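Local coordinates for protein CocE/NonD family hydrolase (Staphylococcus aureus subsp. aureus COL, PDB 3III) that is probably an alpha/beta-hydrolase of the CocE/NonD family, related to X-Pro dipeptidyl-peptidases and likely to cleave ester or amide bonds, at residues A[45-49]-A[144-149]; A[77-83]-A[99-105]. All blocks are in the same frame, centred on the assembly; numbering follows the deposited sequence.

Interaction 1: A[45-49]-A[144-149]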
loop_
_atom_site.group_PDB
_atom_site.type_symbol
_atom_site.label_atom_id
_atom_site.label_comp_id
_atom_site.label_asym_id
_atom_site.label_seq_id
_atom_site.Cartn_x
_atom_site.Cartn_y
_atom_site.Cartn_z
ATOM N N THR A 45 6.394 23.002 -19.059
ATOM C CA THR A 45 7.174 21.811 -19.408
ATOM C C THR A 45 8.499 21.831 -18.699
ATOM O O THR A 45 9.010 22.879 -18.394
ATOM C CB THR A 45 7.442 21.693 -20.918
ATOM O OG1 THR A 45 8.175 22.840 -21.341
ATOM C CG2 THR A 45 6.157 21.603 -21.686
ATOM N N VAL A 46 9.029 20.657 -18.385
ATOM C CA VAL A 46 10.398 20.511 -17.910
ATOM C C VAL A 46 11.106 19.555 -18.862
ATOM O O VAL A 46 10.570 18.487 -19.244
ATOM C CB VAL A 46 10.452 19.932 -16.479
ATOM C CG1 VAL A 46 11.904 19.756 -16.013
ATOM C CG2 VAL A 46 9.709 20.779 -15.527
ATOM N N GLU A 47 12.310 19.907 -19.269
ATOM C CA GLU A 47 13.005 19.101 -20.296
ATOM C C GLU A 47 13.975 18.135 -19.631
ATOM O O GLU A 47 14.823 18.570 -18.844
ATOM C CB GLU A 47 13.744 20.003 -21.306
ATOM C CG GLU A 47 14.275 19.247 -22.491
ATOM C CD GLU A 47 14.978 20.126 -23.477
ATOM O OE1 GLU A 47 14.657 21.298 -23.538
ATOM O OE2 GLU A 47 15.823 19.634 -24.230
HETATM N N MSE A 48 13.850 16.840 -19.961
HETATM C CA MSE A 48 14.720 15.798 -19.458
HETATM C C MSE A 48 16.074 15.797 -20.173
HETATM O O MSE A 48 16.244 16.399 -21.269
HETATM C CB MSE A 48 14.067 14.430 -19.603
HETATM C CG MSE A 48 12.683 14.296 -19.024
HETATM SE SE MSE A 48 12.667 14.489 -17.061
HETATM C CE MSE A 48 12.445 16.504 -16.964
ATOM N N ARG A 49 17.023 15.054 -19.608
ATOM C CA ARG A 49 18.385 14.984 -20.189
ATOM C C ARG A 49 18.342 14.507 -21.628
ATOM O O ARG A 49 19.102 14.977 -22.430
ATOM C CB ARG A 49 19.312 14.053 -19.407
ATOM C CG ARG A 49 20.002 14.697 -18.158
ATOM C CD ARG A 49 20.445 13.607 -17.146
ATOM N NE ARG A 49 19.323 12.722 -16.821
ATOM C CZ ARG A 49 19.414 11.426 -16.512
ATOM N NH1 ARG A 49 20.603 10.822 -16.435
ATOM N NH2 ARG A 49 18.310 10.729 -16.299
ATOM N N GLU A 144 14.182 8.606 -12.402
ATOM C CA GLU A 144 15.183 9.566 -12.921
ATOM C C GLU A 144 14.524 10.831 -13.478
ATOM O O GLU A 144 15.039 11.962 -13.280
ATOM C CB GLU A 144 16.122 8.899 -13.926
ATOM C CG GLU A 144 17.077 7.930 -13.212
ATOM C CD GLU A 144 18.036 7.243 -14.145
ATOM O OE1 GLU A 144 18.215 7.760 -15.277
ATOM O OE2 GLU A 144 18.636 6.214 -13.729
ATOM N N ASP A 145 13.380 10.661 -14.155
ATOM C CA ASP A 145 12.637 11.793 -14.688
ATOM C C ASP A 145 12.107 12.667 -13.536
ATOM O O ASP A 145 12.216 13.882 -13.576
ATOM C CB ASP A 145 11.456 11.314 -15.535
ATOM C CG ASP A 145 11.875 10.698 -16.870
ATOM O OD1 ASP A 145 12.995 10.950 -17.330
ATOM O OD2 ASP A 145 11.048 9.946 -17.431
ATOM N N TYR A 146 11.531 12.022 -12.522
ATOM C CA TYR A 146 11.023 12.679 -11.304
ATOM C C TYR A 146 12.133 13.487 -10.605
ATOM O O TYR A 146 11.958 14.663 -10.254
ATOM C CB TYR A 146 10.425 11.603 -10.374
ATOM C CG TYR A 146 9.403 12.066 -9.311
ATOM C CD1 TYR A 146 8.687 11.127 -8.581
ATOM C CD2 TYR A 146 9.221 13.409 -8.967
ATOM C CE1 TYR A 146 7.774 11.506 -7.614
ATOM C CE2 TYR A 146 8.310 13.792 -7.983
ATOM C CZ TYR A 146 7.588 12.824 -7.317
ATOM O OH TYR A 146 6.660 13.158 -6.366
ATOM N N TYR A 147 13.309 12.894 -10.491
ATOM C CA TYR A 147 14.439 13.584 -9.936
ATOM C C TYR A 147 14.723 14.886 -10.686
ATOM O O TYR A 147 14.947 15.928 -10.042
ATOM C CB TYR A 147 15.640 12.671 -10.000
ATOM C CG TYR A 147 16.986 13.146 -9.472
ATOM C CD1 TYR A 147 17.711 14.196 -10.067
ATOM C CD2 TYR A 147 17.615 12.420 -8.481
ATOM C CE1 TYR A 147 19.000 14.528 -9.612
ATOM C CE2 TYR A 147 18.891 12.766 -8.018
ATOM C CZ TYR A 147 19.568 13.793 -8.579
ATOM O OH TYR A 147 20.825 14.084 -8.095
ATOM N N GLU A 148 14.717 14.835 -12.028
ATOM C CA GLU A 148 14.941 16.072 -12.790
ATOM C C GLU A 148 13.907 17.183 -12.473
ATOM O O GLU A 148 14.262 18.402 -12.389
ATOM C CB GLU A 148 15.035 15.805 -14.308
ATOM C CG GLU A 148 16.219 14.959 -14.746
ATOM C CD GLU A 148 16.628 15.174 -16.202
ATOM O OE1 GLU A 148 16.998 16.321 -16.497
ATOM O OE2 GLU A 148 16.585 14.213 -17.023
ATOM N N VAL A 149 12.651 16.799 -12.285
ATOM C CA VAL A 149 11.616 17.767 -12.029
ATOM C C VAL A 149 11.791 18.380 -10.618
ATOM O O VAL A 149 11.565 19.602 -10.435
ATOM C CB VAL A 149 10.177 17.199 -12.266
ATOM C CG1 VAL A 149 9.126 18.283 -12.043
ATOM C CG2 VAL A 149 10.049 16.605 -13.739
HETATM O O HOH W 1 17.494 17.976 -18.448
HETATM O O HOH W 2 15.508 11.855 -17.174
#

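Interaction 2: A[77-83]-A[99-105]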
loop_
_atom_site.group_PDB
_atom_site.type_symbol
_atom_site.label_atom_id
_atom_site.label_comp_id
_atom_site.label_asym_id
_atom_site.label_seq_id
_atom_site.Cartn_x
_atom_site.Cartn_y
_atom_site.Cartn_z
ATOM N N GLY A 77 -2.811 11.344 -15.316
ATOM C CA GLY A 77 -3.424 12.546 -15.837
ATOM C C GLY A 77 -3.320 13.662 -14.811
ATOM O O GLY A 77 -3.908 13.571 -13.744
ATOM N N LYS A 78 -2.560 14.715 -15.141
ATOM C CA LYS A 78 -2.374 15.872 -14.252
ATOM C C LYS A 78 -3.605 16.813 -14.210
ATOM O O LYS A 78 -3.695 17.650 -13.270
ATOM C CB LYS A 78 -1.140 16.663 -14.644
ATOM C CG LYS A 78 -1.271 17.449 -15.969
ATOM C CD LYS A 78 -0.070 18.377 -16.190
ATOM C CE LYS A 78 -0.151 19.179 -17.462
ATOM N NZ LYS A 78 -1.355 20.080 -17.513
ATOM N N ASP A 79 -4.493 16.722 -15.192
ATOM C CA ASP A 79 -5.657 17.578 -15.237
ATOM C C ASP A 79 -6.952 16.849 -14.953
ATOM O O ASP A 79 -8.025 17.347 -15.250
ATOM C CB ASP A 79 -5.703 18.261 -16.596
ATOM C CG ASP A 79 -4.537 19.153 -16.779
ATOM O OD1 ASP A 79 -4.392 20.030 -15.935
ATOM O OD2 ASP A 79 -3.745 18.957 -17.710
ATOM N N ASN A 80 -6.866 15.671 -14.374
ATOM C CA ASN A 80 -8.083 14.956 -14.000
ATOM C C ASN A 80 -8.947 15.747 -13.014
ATOM O O ASN A 80 -8.483 16.180 -11.940
ATOM C CB ASN A 80 -7.756 13.563 -13.442
ATOM C CG ASN A 80 -7.076 12.645 -14.478
ATOM O OD1 ASN A 80 -6.865 12.992 -15.677
ATOM N ND2 ASN A 80 -6.742 11.456 -14.019
ATOM N N LYS A 81 -10.187 15.998 -13.427
ATOM C CA LYS A 81 -11.200 16.475 -12.511
ATOM C C LYS A 81 -11.635 15.258 -11.643
ATOM O O LYS A 81 -12.030 14.210 -12.182
ATOM C CB LYS A 81 -12.396 17.126 -13.265
ATOM C CG LYS A 81 -13.298 17.956 -12.361
ATOM C CD LYS A 81 -14.374 18.685 -13.157
ATOM C CE LYS A 81 -15.447 19.270 -12.237
ATOM N NZ LYS A 81 -16.140 18.182 -11.463
ATOM N N PRO A 82 -11.540 15.384 -10.298
ATOM C CA PRO A 82 -11.922 14.198 -9.491
ATOM C C PRO A 82 -13.379 13.750 -9.751
ATOM O O PRO A 82 -14.259 14.610 -9.908
ATOM C CB PRO A 82 -11.739 14.673 -8.042
ATOM C CG PRO A 82 -11.787 16.231 -8.097
ATOM C CD PRO A 82 -11.323 16.610 -9.490
ATOM N N LYS A 83 -13.637 12.444 -9.806
ATOM C CA LYS A 83 -14.982 11.963 -10.129
ATOM C C LYS A 83 -15.918 12.093 -8.935
ATOM O O LYS A 83 -15.653 11.530 -7.885
ATOM C CB LYS A 83 -14.926 10.525 -10.587
ATOM C CG LYS A 83 -14.244 10.361 -11.917
ATOM C CD LYS A 83 -14.832 9.183 -12.683
ATOM C CE LYS A 83 -13.998 7.930 -12.549
ATOM N NZ LYS A 83 -14.609 6.828 -13.334
ATOM N N THR A 99 -12.358 17.074 -1.527
ATOM C CA THR A 99 -11.246 17.798 -2.151
ATOM C C THR A 99 -11.802 18.926 -3.005
ATOM O O THR A 99 -13.005 18.926 -3.343
ATOM C CB THR A 99 -10.338 16.911 -3.014
ATOM O OG1 THR A 99 -11.017 16.641 -4.253
ATOM C CG2 THR A 99 -9.959 15.656 -2.348
ATOM N N SER A 100 -10.942 19.909 -3.311
ATOM C CA SER A 100 -11.291 20.869 -4.327
ATOM C C SER A 100 -11.358 20.206 -5.720
ATOM O O SER A 100 -10.837 19.128 -5.975
ATOM C CB SER A 100 -10.302 21.994 -4.413
ATOM O OG SER A 100 -9.085 21.543 -4.949
ATOM N N SER A 101 -11.941 20.930 -6.651
ATOM C CA SER A 101 -12.038 20.440 -8.024
ATOM C C SER A 101 -10.681 20.454 -8.770
ATOM O O SER A 101 -10.584 20.034 -9.953
ATOM C CB SER A 101 -13.146 21.222 -8.726
ATOM O OG SER A 101 -12.830 22.610 -8.731
ATOM N N PHE A 102 -9.625 20.946 -8.114
ATOM C CA PHE A 102 -8.289 21.051 -8.741
ATOM C C PHE A 102 -7.320 19.984 -8.160
ATOM O O PHE A 102 -6.101 20.190 -8.093
ATOM C CB PHE A 102 -7.745 22.462 -8.550
ATOM C CG PHE A 102 -8.450 23.514 -9.403
ATOM C CD1 PHE A 102 -7.971 23.830 -10.648
ATOM C CD2 PHE A 102 -9.598 24.132 -8.957
ATOM C CE1 PHE A 102 -8.605 24.769 -11.435
ATOM C CE2 PHE A 102 -10.245 25.073 -9.739
ATOM C CZ PHE A 102 -9.767 25.385 -10.973
ATOM N N THR A 103 -7.887 18.868 -7.719
ATOM C CA THR A 103 -7.168 17.784 -7.082
ATOM C C THR A 103 -7.447 16.449 -7.818
ATOM O O THR A 103 -8.439 15.794 -7.551
ATOM C CB THR A 103 -7.617 17.593 -5.632
ATOM O OG1 THR A 103 -7.621 18.845 -4.938
ATOM C CG2 THR A 103 -6.704 16.609 -4.916
ATOM N N PRO A 104 -6.556 16.057 -8.753
ATOM C CA PRO A 104 -6.605 14.722 -9.290
ATOM C C PRO A 104 -6.491 13.736 -8.138
ATOM O O PRO A 104 -5.812 13.987 -7.147
ATOM C CB PRO A 104 -5.383 14.644 -10.225
ATOM C CG PRO A 104 -5.084 16.146 -10.572
ATOM C CD PRO A 104 -5.424 16.853 -9.283
ATOM N N GLU A 105 -7.146 12.600 -8.292
ATOM C CA GLU A 105 -7.281 11.647 -7.194
ATOM C C GLU A 105 -5.961 11.317 -6.544
ATOM O O GLU A 105 -5.007 10.982 -7.206
ATOM C CB GLU A 105 -7.939 10.366 -7.714
ATOM C CG GLU A 105 -9.490 10.521 -7.890
ATOM C CD GLU A 105 -10.007 11.104 -9.251
ATOM O OE1 GLU A 105 -9.241 11.720 -10.066
ATOM O OE2 GLU A 105 -11.236 10.915 -9.477
HETATM O O HOH W 3 -8.236 18.472 -11.194
HETATM O O HOH W 4 -6.992 10.736 -11.374
#

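Interaction 1: A[45-49]-A[144-149]
Arg49 reaches across to helix 140-154 and meets two carboxylates one helical turn apart in a salt-bridge network, both at the edge of its guanidinium. NE donates to Glu148 OE2 over 3.1 Å, almost straight at 172°, and NH2 donates to Glu144 OE1, also at 3.1 Å. The acceptors lie in the guanidinium plane, yet the carboxylates are steeply turned against it: Glu148 stands 78° to it, and its OE2 is met from above the carboxylate plane, while Glu144 receives NH2 on the anti side of OE1. A bend at chi3 (-52°) swings the head of Arg49 back toward the helix. The backbone N of Arg49 takes the syn lone pair of the same Glu148 OE2 at 2.8 Å, so one oxygen holds both the main chain and the side chain of this residue. A water joins Glu148 OE1 to the carbonyl O of Glu47.

Beneath this polar layer lies selenomethionine Met48, its chain bent at chi2 and chi3. It crosses Asp145 at about a right angle, SE resting 3.6 Å from OD1, and its CE packs 4.0 Å from Val149 CG2. Asp145 turns its other oxygen to Arg126, and Leu54 of strand 53-60 closes the apolar side. Arg49's one positive charge probably offsets only part of the two glutamates'; charge thus ties the loop leaving strand 36-47 to the helix, and apolar packing ties Val46 and Met48.

Interaction 2: A[77-83]-A[99-105]
Pro82 sets its ring against the turn formed by Ser100 to Thr103, facing backbone carbonyls: CG lies 3.4 Å from Thr103 O, and CD 3.5 Å from Ser101 O. Pro104 makes the reverse approach, putting its CG 3.4 Å from Lys78 O while its CA sends a CH...O contact to Asn80 O. Each proline therefore meets carbonyl oxygens of the other loop. Beside them, Glu105 folds back at chi2 (87°), which brings its carboxylate alongside Pro82 CA. There OE2 accepts the backbone N of Lys83 at 2.9 Å, from above the carboxylate plane, and a water links OE1 to Asn80 ND2.

Farther out, Asn80 is held at both ends of its amide, ND2 donating to Tyr76 O and OD1 bonding to Arg224. Lys78 NZ forms salt bridges with Asp79 and with Asp43, and hydrogen-bonds Asn57. On the other loop, Ser100 OG takes the N-H of Phe102 at 3.3 Å and also bonds Asp109, while Ser101 OG bonds Asp29 of strand 22-30.

Ser100 to Thr103 is a type I beta turn whose first residue also makes an ST turn. The contact joins two irregular loops, one leaving strand 67-74 and the other leading to helix 110-113, within the alpha/beta-hydrolase portion of the chain.

How the interactions relate
Both interactions attach to the large mixed sheet of the hydrolase portion, but they hold different elements. Interaction 1 fastens the end of a strand and the loop after it to a helix; interaction 2 joins two loops without regular structure. Each runs from core to surface: Val46, Met48 and Val149 are buried and Arg49 exposed in the first, Pro104 buried and Lys83 and Glu105 exposed in the second. Strand 53-60 is common ground, through Leu54 under interaction 1 and Tyr55 and Phe59 at interaction 2. In 45-49/144-149 formal charges face each other over an apolar layer; in 77-83/99-105 proline rings meet carbonyl oxygens, one carboxylate caters for a backbone N-H, and Lys78 pairs with aspartates away from the facing surfaces.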